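Long-range contacts in KLLA0B12012p (Kluyveromyces lactis, PDB 6Y3P), which is Pby1, a direct partner of the mRNA decapping enzyme Dcp2, and probably binds ATP through the C-terminal ATP-grasp domain described here: residues Glu108-Val114 with Arg193-Glu199; His216-Thr222 with Glu327-Phe333; Leu227-Asp233 with Lys390-Lys396. One frame throughout, in Å; residues are numbered along the deposited sequence. Where two conformers were deposited one is given.

Contact 1 (Glu108-Val114 with Arg193-Glu199)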
loop_
_atom_site.group_PDB
_atom_site.type_symbol
_atom_site.label_atom_id
_atom_site.label_comp_id
_atom_site.label_asym_id
_atom_site.label_seq_id
_atom_site.Cartn_x
_atom_site.Cartn_y
_atom_site.Cartn_z
ATOM N N GLU A 108 9.432 9.136 -2.656
ATOM C CA GLU A 108 9.400 9.297 -4.099
ATOM C C GLU A 108 10.274 8.242 -4.753
ATOM O O GLU A 108 11.248 7.785 -4.153
ATOM C CB GLU A 108 9.957 10.664 -4.495
ATOM C CG GLU A 108 9.163 11.844 -3.992
ATOM C CD GLU A 108 9.890 13.143 -4.253
ATOM O OE1 GLU A 108 10.943 13.369 -3.614
ATOM O OE2 GLU A 108 9.434 13.912 -5.130
ATOM N N SER A 109 9.921 7.862 -5.975
ATOM C CA SER A 109 10.688 6.949 -6.812
ATOM C C SER A 109 10.659 7.504 -8.225
ATOM O O SER A 109 9.737 8.245 -8.596
ATOM C CB SER A 109 10.124 5.534 -6.771
ATOM O OG SER A 109 8.766 5.525 -7.177
ATOM N N PHE A 110 11.713 7.218 -8.983
ATOM C CA PHE A 110 11.857 7.668 -10.358
ATOM C C PHE A 110 12.461 6.545 -11.148
ATOM O O PHE A 110 13.090 5.666 -10.576
ATOM C CB PHE A 110 12.761 8.904 -10.450
ATOM C CG PHE A 110 12.344 10.062 -9.579
ATOM C CD1 PHE A 110 12.845 10.198 -8.290
ATOM C CD2 PHE A 110 11.458 11.024 -10.052
ATOM C CE1 PHE A 110 12.456 11.272 -7.481
ATOM C CE2 PHE A 110 11.077 12.101 -9.243
ATOM C CZ PHE A 110 11.580 12.220 -7.965
ATOM N N ASN A 111 12.239 6.562 -12.465
ATOM C CA ASN A 111 12.781 5.575 -13.388
ATOM C C ASN A 111 13.816 6.250 -14.268
ATOM O O ASN A 111 13.564 7.315 -14.835
ATOM C CB ASN A 111 11.669 4.910 -14.194
ATOM C CG ASN A 111 11.192 3.639 -13.545
ATOM O OD1 ASN A 111 10.359 3.647 -12.633
ATOM N ND2 ASN A 111 11.773 2.522 -13.954
ATOM N N ILE A 112 15.016 5.682 -14.289
ATOM C CA ILE A 112 16.116 6.221 -15.079
ATOM C C ILE A 112 16.666 5.149 -16.029
ATOM O O ILE A 112 16.632 3.959 -15.714
ATOM C CB ILE A 112 17.195 6.907 -14.186
ATOM C CG1 ILE A 112 18.131 7.798 -15.012
ATOM C CG2 ILE A 112 17.979 5.932 -13.294
ATOM C CD1 ILE A 112 18.176 9.190 -14.556
ATOM N N ASP A 113 17.102 5.578 -17.210
ATOM C CA ASP A 113 17.715 4.721 -18.220
ATOM C C ASP A 113 19.086 5.295 -18.502
ATOM O O ASP A 113 19.199 6.417 -19.006
ATOM C CB ASP A 113 16.865 4.651 -19.506
ATOM C CG ASP A 113 15.491 3.998 -19.375
ATOM O OD1 ASP A 113 15.327 3.107 -18.500
ATOM O OD2 ASP A 113 14.592 4.345 -20.178
ATOM N N VAL A 114 20.124 4.575 -18.084
ATOM C CA VAL A 114 21.506 5.006 -18.278
ATOM C C VAL A 114 22.208 3.931 -19.090
ATOM O O VAL A 114 22.241 2.772 -18.681
ATOM C CB VAL A 114 22.268 5.327 -16.952
ATOM C CG1 VAL A 114 23.659 5.905 -17.236
ATOM C CG2 VAL A 114 21.472 6.275 -16.053
ATOM N N ARG A 193 20.307 -1.616 -18.199
ATOM C CA ARG A 193 20.251 -0.154 -18.325
ATOM C C ARG A 193 19.117 0.557 -17.559
ATOM O O ARG A 193 19.209 1.774 -17.349
ATOM C CB ARG A 193 20.208 0.245 -19.821
ATOM C CG ARG A 193 21.236 -0.464 -20.744
ATOM C CD ARG A 193 22.701 -0.078 -20.522
ATOM N NE ARG A 193 23.363 -0.903 -19.503
ATOM C CZ ARG A 193 24.069 -0.430 -18.476
ATOM N NH1 ARG A 193 24.218 0.878 -18.309
ATOM N NH2 ARG A 193 24.624 -1.261 -17.606
ATOM N N HIS A 194 18.053 -0.162 -17.174
ATOM C CA HIS A 194 16.944 0.457 -16.440
ATOM C C HIS A 194 17.253 0.461 -14.942
ATOM O O HIS A 194 17.791 -0.521 -14.421
ATOM C CB HIS A 194 15.608 -0.261 -16.718
ATOM C CG HIS A 194 15.115 -0.141 -18.131
ATOM N ND1 HIS A 194 14.006 0.633 -18.445
ATOM C CD2 HIS A 194 15.570 -0.730 -19.261
ATOM C CE1 HIS A 194 13.834 0.502 -19.753
ATOM N NE2 HIS A 194 14.751 -0.307 -20.289
ATOM N N PHE A 195 16.944 1.573 -14.260
ATOM C CA PHE A 195 17.173 1.717 -12.816
ATOM C C PHE A 195 16.054 2.490 -12.162
ATOM O O PHE A 195 15.438 3.352 -12.795
ATOM C CB PHE A 195 18.484 2.476 -12.516
ATOM C CG PHE A 195 19.761 1.901 -13.058
ATOM C CD1 PHE A 195 20.233 2.271 -14.309
ATOM C CD2 PHE A 195 20.529 1.033 -12.295
ATOM C CE1 PHE A 195 21.427 1.741 -14.811
ATOM C CE2 PHE A 195 21.731 0.516 -12.791
ATOM C CZ PHE A 195 22.178 0.882 -14.040
ATOM N N ILE A 196 15.819 2.212 -10.877
ATOM C CA ILE A 196 14.881 2.982 -10.078
ATOM C C ILE A 196 15.719 3.729 -9.047
ATOM O O ILE A 196 16.658 3.171 -8.475
ATOM C CB ILE A 196 13.709 2.153 -9.451
ATOM C CG1 ILE A 196 12.812 1.528 -10.557
ATOM C CG2 ILE A 196 12.854 3.034 -8.496
ATOM C CD1 ILE A 196 11.881 0.384 -10.107
ATOM N N VAL A 197 15.427 5.007 -8.884
ATOM C CA VAL A 197 16.045 5.862 -7.891
ATOM C C VAL A 197 14.928 6.086 -6.878
ATOM O O VAL A 197 13.904 6.712 -7.175
ATOM C CB VAL A 197 16.620 7.160 -8.485
ATOM C CG1 VAL A 197 17.062 8.120 -7.381
ATOM C CG2 VAL A 197 17.781 6.853 -9.440
ATOM N N GLN A 198 15.087 5.473 -5.717
ATOM C CA GLN A 198 14.073 5.507 -4.674
ATOM C C GLN A 198 14.598 6.248 -3.446
ATOM O O GLN A 198 15.706 5.973 -2.995
ATOM C CB GLN A 198 13.684 4.042 -4.338
ATOM C CG GLN A 198 12.714 3.823 -3.166
ATOM C CD GLN A 198 11.276 3.622 -3.570
ATOM O OE1 GLN A 198 10.367 4.235 -3.001
ATOM N NE2 GLN A 198 11.022 2.717 -4.515
ATOM N N GLU A 199 13.785 7.157 -2.883
ATOM C CA GLU A 199 14.125 7.850 -1.648
ATOM C C GLU A 199 14.395 6.796 -0.584
ATOM O O GLU A 199 13.663 5.807 -0.469
ATOM C CB GLU A 199 13.003 8.772 -1.203
ATOM C CG GLU A 199 13.404 9.615 -0.012
ATOM C CD GLU A 199 12.358 10.581 0.489
ATOM O OE1 GLU A 199 12.553 11.116 1.606
ATOM O OE2 GLU A 199 11.369 10.832 -0.241
#
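D113 sets OD1 of its carboxylate over one face of the H194 imidazole. OD1 comes within 2.8 Å of ND1 of H194. The angle is too poor for a hydrogen bond, and the two flat groups stand 74° apart. With alanine in place of D113, the H194 ring would probably lose this polar neighbour and be freer to turn. On the same face of the pair, ND2 of N111 lies alongside CG1 of I196 at 3.7 Å. CB of S109 meets the amide end of Q198, whose OE1 is bonded to K83.

The other face is apolar. CG1 of I112 is anti to the backbone N (chi1 -164°), and CG2 then meets CB of F195 at 3.6 Å. The same CG2 also touches CG2 of V197. The F195 ring stacks edge-to-face on F167, while F110 and I112 pack against helix 128-136.

At one end, the N-H of V114 bonds to O of R193. NH1 of the poorly ordered R193 makes a weak return bond to O of V114. At the other end, OE1 of E108 and OE2 of E199 come within 4.2 Å. Their like charges are probably eased by salt bridges to K139 and K342.

The two segments pair antiparallel in unbroken register, with strand 109-113 the outermost, within this chain, of a five-stranded sheet in the tubulin-tyrosine ligase type of ATP-grasp fold.

Contact 2 (His216-Thr222 with Glu327-Phe333)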
loop_
_atom_site.group_PDB
_atom_site.type_symbol
_atom_site.label_atom_id
_atom_site.label_comp_id
_atom_site.label_asym_id
_atom_site.label_seq_id
_atom_site.Cartn_x
_atom_site.Cartn_y
_atom_site.Cartn_z
ATOM N N HIS A 216 8.287 -2.338 8.741
ATOM C CA HIS A 216 7.360 -1.511 8.008
ATOM C C HIS A 216 5.970 -1.827 8.544
ATOM O O HIS A 216 5.774 -2.842 9.245
ATOM C CB HIS A 216 7.510 -1.573 6.474
ATOM C CG HIS A 216 7.260 -2.907 5.846
ATOM N ND1 HIS A 216 6.095 -3.162 5.139
ATOM C CD2 HIS A 216 8.062 -3.994 5.775
ATOM C CE1 HIS A 216 6.229 -4.390 4.664
ATOM N NE2 HIS A 216 7.382 -4.944 5.046
ATOM N N ILE A 217 5.032 -0.898 8.326
ATOM C CA ILE A 217 3.660 -1.016 8.772
ATOM C C ILE A 217 2.804 -1.422 7.567
ATOM O O ILE A 217 2.873 -0.818 6.494
ATOM C CB ILE A 217 3.092 0.252 9.473
ATOM C CG1 ILE A 217 3.910 0.604 10.734
ATOM C CG2 ILE A 217 1.602 0.050 9.820
ATOM C CD1 ILE A 217 3.533 1.900 11.434
ATOM N N ARG A 218 2.001 -2.453 7.757
ATOM C CA ARG A 218 1.000 -2.870 6.792
ATOM C C ARG A 218 -0.330 -2.383 7.397
ATOM O O ARG A 218 -0.755 -2.854 8.458
ATOM C CB ARG A 218 1.007 -4.401 6.590
ATOM C CG ARG A 218 -0.125 -4.940 5.678
ATOM C CD ARG A 218 -0.162 -4.207 4.351
ATOM N NE ARG A 218 -0.201 -5.093 3.189
ATOM C CZ ARG A 218 0.848 -5.722 2.668
ATOM N NH1 ARG A 218 0.706 -6.480 1.588
ATOM N NH2 ARG A 218 2.043 -5.623 3.242
ATOM N N CYS A 219 -0.952 -1.414 6.732
ATOM C CA CYS A 219 -2.225 -0.840 7.131
ATOM C C CYS A 219 -3.318 -1.265 6.100
ATOM O O CYS A 219 -3.156 -1.013 4.900
ATOM C CB CYS A 219 -2.075 0.680 7.223
ATOM S SG CYS A 219 -3.602 1.567 7.628
ATOM N N TYR A 220 -4.392 -1.967 6.551
ATOM C CA TYR A 220 -5.493 -2.322 5.635
ATOM C C TYR A 220 -6.451 -1.154 5.514
ATOM O O TYR A 220 -6.923 -0.628 6.517
ATOM C CB TYR A 220 -6.228 -3.591 6.053
ATOM C CG TYR A 220 -5.296 -4.777 6.085
ATOM C CD1 TYR A 220 -4.761 -5.299 4.909
ATOM C CD2 TYR A 220 -4.906 -5.350 7.294
ATOM C CE1 TYR A 220 -3.873 -6.374 4.931
ATOM C CE2 TYR A 220 -4.025 -6.433 7.331
ATOM C CZ TYR A 220 -3.524 -6.953 6.143
ATOM O OH TYR A 220 -2.663 -8.013 6.146
ATOM N N VAL A 221 -6.683 -0.717 4.284
ATOM C CA VAL A 221 -7.515 0.422 3.955
ATOM C C VAL A 221 -8.648 -0.072 3.077
ATOM O O VAL A 221 -8.384 -0.680 2.048
ATOM C CB VAL A 221 -6.674 1.517 3.261
ATOM C CG1 VAL A 221 -7.546 2.708 2.853
ATOM C CG2 VAL A 221 -5.522 1.972 4.147
ATOM N N THR A 222 -9.906 0.166 3.486
ATOM C CA THR A 222 -11.064 -0.261 2.706
ATOM C C THR A 222 -11.746 0.930 2.093
ATOM O O THR A 222 -12.128 1.858 2.792
ATOM C CB THR A 222 -12.041 -1.152 3.528
ATOM O OG1 THR A 222 -11.320 -2.200 4.160
ATOM C CG2 THR A 222 -13.155 -1.757 2.680
ATOM N N GLU A 327 -13.128 -2.245 -1.877
ATOM C CA GLU A 327 -11.830 -2.879 -2.009
ATOM C C GLU A 327 -10.996 -2.633 -0.783
ATOM O O GLU A 327 -10.935 -1.502 -0.318
ATOM C CB GLU A 327 -11.076 -2.438 -3.289
ATOM C CG GLU A 327 -9.866 -3.326 -3.569
ATOM C CD GLU A 327 -9.165 -3.215 -4.907
ATOM O OE1 GLU A 327 -9.735 -2.585 -5.825
ATOM O OE2 GLU A 327 -8.043 -3.759 -5.037
ATOM N N THR A 328 -10.307 -3.676 -0.287
ATOM C CA THR A 328 -9.394 -3.447 0.817
ATOM C C THR A 328 -7.980 -3.594 0.249
ATOM O O THR A 328 -7.651 -4.567 -0.432
ATOM C CB THR A 328 -9.724 -4.176 2.128
ATOM O OG1 THR A 328 -8.587 -4.879 2.618
ATOM C CG2 THR A 328 -10.936 -5.045 2.059
ATOM N N PHE A 329 -7.184 -2.557 0.463
ATOM C CA PHE A 329 -5.819 -2.469 -0.016
ATOM C C PHE A 329 -4.873 -2.579 1.178
ATOM O O PHE A 329 -5.249 -2.242 2.304
ATOM C CB PHE A 329 -5.576 -1.103 -0.687
ATOM C CG PHE A 329 -6.505 -0.729 -1.817
ATOM C CD1 PHE A 329 -7.684 -0.034 -1.568
ATOM C CD2 PHE A 329 -6.157 -0.993 -3.139
ATOM C CE1 PHE A 329 -8.522 0.359 -2.624
ATOM C CE2 PHE A 329 -6.992 -0.596 -4.196
ATOM C CZ PHE A 329 -8.172 0.068 -3.929
ATOM N N GLY A 330 -3.641 -3.004 0.885
ATOM C CA GLY A 330 -2.544 -3.084 1.834
ATOM C C GLY A 330 -1.607 -1.904 1.666
ATOM O O GLY A 330 -0.861 -1.842 0.685
ATOM N N PHE A 331 -1.671 -0.926 2.598
ATOM C CA PHE A 331 -0.806 0.246 2.553
ATOM C C PHE A 331 0.457 -0.015 3.344
ATOM O O PHE A 331 0.389 -0.357 4.520
ATOM C CB PHE A 331 -1.514 1.503 3.061
ATOM C CG PHE A 331 -2.349 2.249 2.054
ATOM C CD1 PHE A 331 -3.407 1.624 1.401
ATOM C CD2 PHE A 331 -2.185 3.616 1.875
ATOM C CE1 PHE A 331 -4.228 2.338 0.540
ATOM C CE2 PHE A 331 -3.008 4.329 1.007
ATOM C CZ PHE A 331 -4.025 3.687 0.346
ATOM N N ASP A 332 1.602 0.122 2.689
ATOM C CA ASP A 332 2.892 -0.083 3.326
ATOM C C ASP A 332 3.610 1.222 3.583
ATOM O O ASP A 332 3.927 1.998 2.658
ATOM C CB ASP A 332 3.758 -1.098 2.567
ATOM C CG ASP A 332 3.148 -2.492 2.644
ATOM O OD1 ASP A 332 3.397 -3.201 3.655
ATOM O OD2 ASP A 332 2.355 -2.839 1.746
ATOM N N PHE A 333 3.811 1.468 4.877
ATOM C CA PHE A 333 4.485 2.626 5.435
ATOM C C PHE A 333 5.789 2.243 6.146
ATOM O O PHE A 333 5.846 1.246 6.851
ATOM C CB PHE A 333 3.584 3.300 6.487
ATOM C CG PHE A 333 2.345 3.968 5.967
ATOM C CD1 PHE A 333 2.375 5.287 5.544
ATOM C CD2 PHE A 333 1.124 3.306 5.978
ATOM C CE1 PHE A 333 1.204 5.915 5.086
ATOM C CE2 PHE A 333 -0.032 3.927 5.490
ATOM C CZ PHE A 333 0.021 5.221 5.044
#
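Segments 216-222 and 327-333 run antiparallel at 154°, their axes 4.4 Å apart at the closest, and six backbone hydrogen bonds join them from I217 with F333 to V221 with F329. They pair in the central antiparallel sheet of the ATP-grasp fold.

One face carries a polar cluster. OD1 of D332 forms a salt bridge with NH2 of R218 at 2.8 Å. A weak and doubtful bond from ND1 of H216, which was modelled in two conformers, reaches the same oxygen at the edge of the imidazole. OD2 of D332 sits over a face of the R218 guanidinium, with the planes 82° apart. OD2 also has a weak bond from N347. CG of R218 is anti to the backbone N (chi1 174°), and later bends fold the chain back over G330. NE lies 3.4 Å from CA of G330, on the side where glycine has no side chain.

The opposite face is apolar and is covered by helix 290-313. CG2 of V221 makes a CH-pi contact over the F331 ring. CB of C219 meets the edge of the F333 ring. Back on the D332 face, OG1 of T222 crosses to CB of T328 at 3.3 Å.

Contact 3 (Leu227-Asp233 with Lys390-Lys396)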
loop_
_atom_site.group_PDB
_atom_site.type_symbol
_atom_site.label_atom_id
_atom_site.label_comp_id
_atom_site.label_asym_id
_atom_site.label_seq_id
_atom_site.Cartn_x
_atom_site.Cartn_y
_atom_site.Cartn_z
ATOM N N LEU A 227 -17.753 7.901 -2.479
ATOM C CA LEU A 227 -16.587 7.162 -2.023
ATOM C C LEU A 227 -16.462 7.357 -0.537
ATOM O O LEU A 227 -16.526 8.489 -0.052
ATOM C CB LEU A 227 -15.294 7.670 -2.707
ATOM C CG LEU A 227 -13.941 7.091 -2.199
ATOM C CD1 LEU A 227 -13.653 5.711 -2.806
ATOM C CD2 LEU A 227 -12.799 8.027 -2.525
ATOM N N GLN A 228 -16.212 6.261 0.180
ATOM C CA GLN A 228 -15.893 6.280 1.598
ATOM C C GLN A 228 -14.591 5.552 1.770
ATOM O O GLN A 228 -14.378 4.509 1.144
ATOM C CB GLN A 228 -16.974 5.620 2.421
ATOM C CG GLN A 228 -18.124 6.562 2.748
ATOM C CD GLN A 228 -19.232 5.785 3.381
ATOM O OE1 GLN A 228 -19.841 4.921 2.742
ATOM N NE2 GLN A 228 -19.443 5.993 4.677
ATOM N N VAL A 229 -13.689 6.127 2.571
ATOM C CA VAL A 229 -12.374 5.543 2.830
ATOM C C VAL A 229 -12.273 5.214 4.303
ATOM O O VAL A 229 -12.510 6.074 5.148
ATOM C CB VAL A 229 -11.176 6.380 2.325
ATOM C CG1 VAL A 229 -9.878 5.574 2.457
ATOM C CG2 VAL A 229 -11.377 6.846 0.878
ATOM N N PHE A 230 -11.972 3.945 4.601
ATOM C CA PHE A 230 -11.912 3.438 5.950
ATOM C C PHE A 230 -10.554 2.854 6.233
ATOM O O PHE A 230 -10.079 1.976 5.507
ATOM C CB PHE A 230 -12.980 2.367 6.160
ATOM C CG PHE A 230 -14.399 2.846 6.003
ATOM C CD1 PHE A 230 -15.087 3.393 7.078
ATOM C CD2 PHE A 230 -15.057 2.729 4.785
ATOM C CE1 PHE A 230 -16.401 3.821 6.937
ATOM C CE2 PHE A 230 -16.373 3.149 4.649
ATOM C CZ PHE A 230 -17.034 3.701 5.724
ATOM N N VAL A 231 -9.917 3.357 7.281
ATOM C CA VAL A 231 -8.627 2.848 7.720
ATOM C C VAL A 231 -8.883 1.930 8.916
ATOM O O VAL A 231 -9.623 2.274 9.833
ATOM C CB VAL A 231 -7.638 3.992 8.032
ATOM C CG1 VAL A 231 -6.373 3.475 8.700
ATOM C CG2 VAL A 231 -7.290 4.785 6.774
ATOM N N TYR A 232 -8.315 0.735 8.859
ATOM C CA TYR A 232 -8.373 -0.259 9.921
ATOM C C TYR A 232 -7.206 0.036 10.898
ATOM O O TYR A 232 -6.034 -0.052 10.514
ATOM C CB TYR A 232 -8.289 -1.680 9.326
ATOM C CG TYR A 232 -8.523 -2.760 10.354
ATOM C CD1 TYR A 232 -9.587 -2.677 11.257
ATOM C CD2 TYR A 232 -7.697 -3.871 10.421
ATOM C CE1 TYR A 232 -9.797 -3.662 12.222
ATOM C CE2 TYR A 232 -7.905 -4.869 11.375
ATOM C CZ TYR A 232 -8.958 -4.759 12.270
ATOM O OH TYR A 232 -9.173 -5.751 13.188
ATOM N N ASP A 233 -7.544 0.445 12.133
ATOM C CA ASP A 233 -6.580 0.859 13.163
ATOM C C ASP A 233 -5.781 -0.265 13.824
ATOM O O ASP A 233 -4.877 0.041 14.587
ATOM C CB ASP A 233 -7.246 1.732 14.246
ATOM C CG ASP A 233 -7.265 3.207 13.876
ATOM O OD1 ASP A 233 -6.689 3.564 12.818
ATOM O OD2 ASP A 233 -7.853 4.002 14.642
ATOM N N LYS A 390 -12.616 0.544 15.473
ATOM C CA LYS A 390 -11.256 0.530 14.944
ATOM C C LYS A 390 -11.265 0.638 13.406
ATOM O O LYS A 390 -10.204 0.640 12.786
ATOM C CB LYS A 390 -10.462 -0.676 15.467
ATOM C CG LYS A 390 -10.447 -0.718 16.995
ATOM C CD LYS A 390 -9.067 -0.845 17.572
ATOM C CE LYS A 390 -9.134 -0.950 19.072
ATOM N NZ LYS A 390 -9.230 0.392 19.705
ATOM N N PHE A 391 -12.469 0.776 12.806
ATOM C CA PHE A 391 -12.705 0.959 11.363
ATOM C C PHE A 391 -13.127 2.416 11.209
ATOM O O PHE A 391 -14.295 2.751 11.357
ATOM C CB PHE A 391 -13.801 0.011 10.880
ATOM C CG PHE A 391 -13.773 -0.334 9.410
ATOM C CD1 PHE A 391 -12.705 -1.048 8.864
ATOM C CD2 PHE A 391 -14.868 -0.058 8.594
ATOM C CE1 PHE A 391 -12.714 -1.431 7.523
ATOM C CE2 PHE A 391 -14.882 -0.460 7.254
ATOM C CZ PHE A 391 -13.802 -1.132 6.727
ATOM N N VAL A 392 -12.155 3.281 10.966
ATOM C CA VAL A 392 -12.357 4.725 10.957
ATOM C C VAL A 392 -12.523 5.331 9.559
ATOM O O VAL A 392 -11.655 5.165 8.700
ATOM C CB VAL A 392 -11.183 5.371 11.745
ATOM C CG1 VAL A 392 -11.349 6.887 11.883
ATOM C CG2 VAL A 392 -11.010 4.706 13.114
ATOM N N GLU A 393 -13.611 6.086 9.364
ATOM C CA GLU A 393 -13.866 6.796 8.119
ATOM C C GLU A 393 -12.987 8.041 8.075
ATOM O O GLU A 393 -13.195 8.956 8.877
ATOM C CB GLU A 393 -15.326 7.168 7.987
ATOM C CG GLU A 393 -15.685 7.495 6.554
ATOM C CD GLU A 393 -16.983 8.256 6.459
ATOM O OE1 GLU A 393 -16.939 9.506 6.486
ATOM O OE2 GLU A 393 -18.047 7.604 6.457
ATOM N N VAL A 394 -12.003 8.065 7.140
ATOM C CA VAL A 394 -11.005 9.134 7.023
ATOM C C VAL A 394 -11.291 10.086 5.860
ATOM O O VAL A 394 -10.722 11.178 5.796
ATOM C CB VAL A 394 -9.556 8.569 6.976
ATOM C CG1 VAL A 394 -9.249 7.758 8.221
ATOM C CG2 VAL A 394 -9.310 7.732 5.713
ATOM N N LEU A 395 -12.154 9.670 4.936
ATOM C CA LEU A 395 -12.571 10.490 3.796
ATOM C C LEU A 395 -13.911 10.038 3.328
ATOM O O LEU A 395 -14.172 8.834 3.290
ATOM C CB LEU A 395 -11.570 10.423 2.624
ATOM C CG LEU A 395 -11.836 11.375 1.441
ATOM C CD1 LEU A 395 -11.535 12.849 1.812
ATOM C CD2 LEU A 395 -11.073 10.947 0.195
ATOM N N LYS A 396 -14.753 11.004 2.952
ATOM C CA LYS A 396 -16.053 10.763 2.352
ATOM C C LYS A 396 -16.253 11.766 1.242
ATOM O O LYS A 396 -16.197 12.976 1.489
ATOM C CB LYS A 396 -17.180 10.857 3.385
ATOM C CG LYS A 396 -18.515 10.284 2.903
ATOM C CD LYS A 396 -19.733 11.110 3.383
ATOM C CE LYS A 396 -20.084 10.983 4.851
ATOM N NZ LYS A 396 -20.579 9.626 5.211
#
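L227 starts an antiparallel pairing broken by a beta bulge, through which strand 391-396 joins strand 228-239 in the large sheet of the ATP-grasp fold. CD2 of L227 touches CD2 of L395.

Q228 comes next. Its CG lies beside CG of K396, and NE2 reaches OE2 of E393 at 2.8 Å. The bond lies in the amide plane of Q228 but meets the oxygen from above the carboxylate plane. NZ of K396 also approaches OE2 of E393, at 3.5 Å, in a weak bond that is part of a salt bridge. OE2 is thus shared by two donors.

V229 faces the bulge: V394 is the extra residue, on strand 391-396. The N-H of V229 bonds to O of L395, and its O takes the N-H of V394. V229 packs on CB of L395 and CG2 of V394. It also touches V304 and F308 of helix 290-313.

F230 sets CB over one face of the F391 ring, 3.7 Å from its centroid. The two rings are nearly parallel, 6° apart, but slid so far that they barely overlap. CG of F391 is anti to the backbone N (chi1 -156°), which brings the ring against CB of F230. CE1 of F230 also reaches CB of E393, at 3.7 Å.

V231 exchanges two backbone bonds with V392. Its CG2 presses on CG2 of V394 at 3.7 Å.

Y232 brings CD1 to the edge of the F391 ring, while its OH bonds to O of L362.

OD1 of D233 accepts a hydrogen bond from NE2 of H301. The N-H of D233 bonds to O of K390 at 2.7 Å, nearly straight, and its OD2 rests 3.6 Å from CG2 of V392.

Overall arrangement
Contacts 2 and 3 belong to one sheet; contact 1 lies in another. Strands 215-224 and 228-239 are sheet neighbours, so contacts 2 and 3 touch through a probable hydrogen bond, T222 N to F230 O, 2.7 Å, and through T222 against F391. Helix 290-313 covers a face of both. Contact 2 is the core pairing, about 5 Å from the chain centre; its charged cluster centres on buried D332, with R218 and H216 partly exposed. Contact 3 is partly buried, and its polar group reaches exposed K396. Contact 1 is mostly buried but about 20 Å from the chain centre, with one apolar face and an acidic pair at one end. Contacts 1 and 3 lie on opposite sides of that centre.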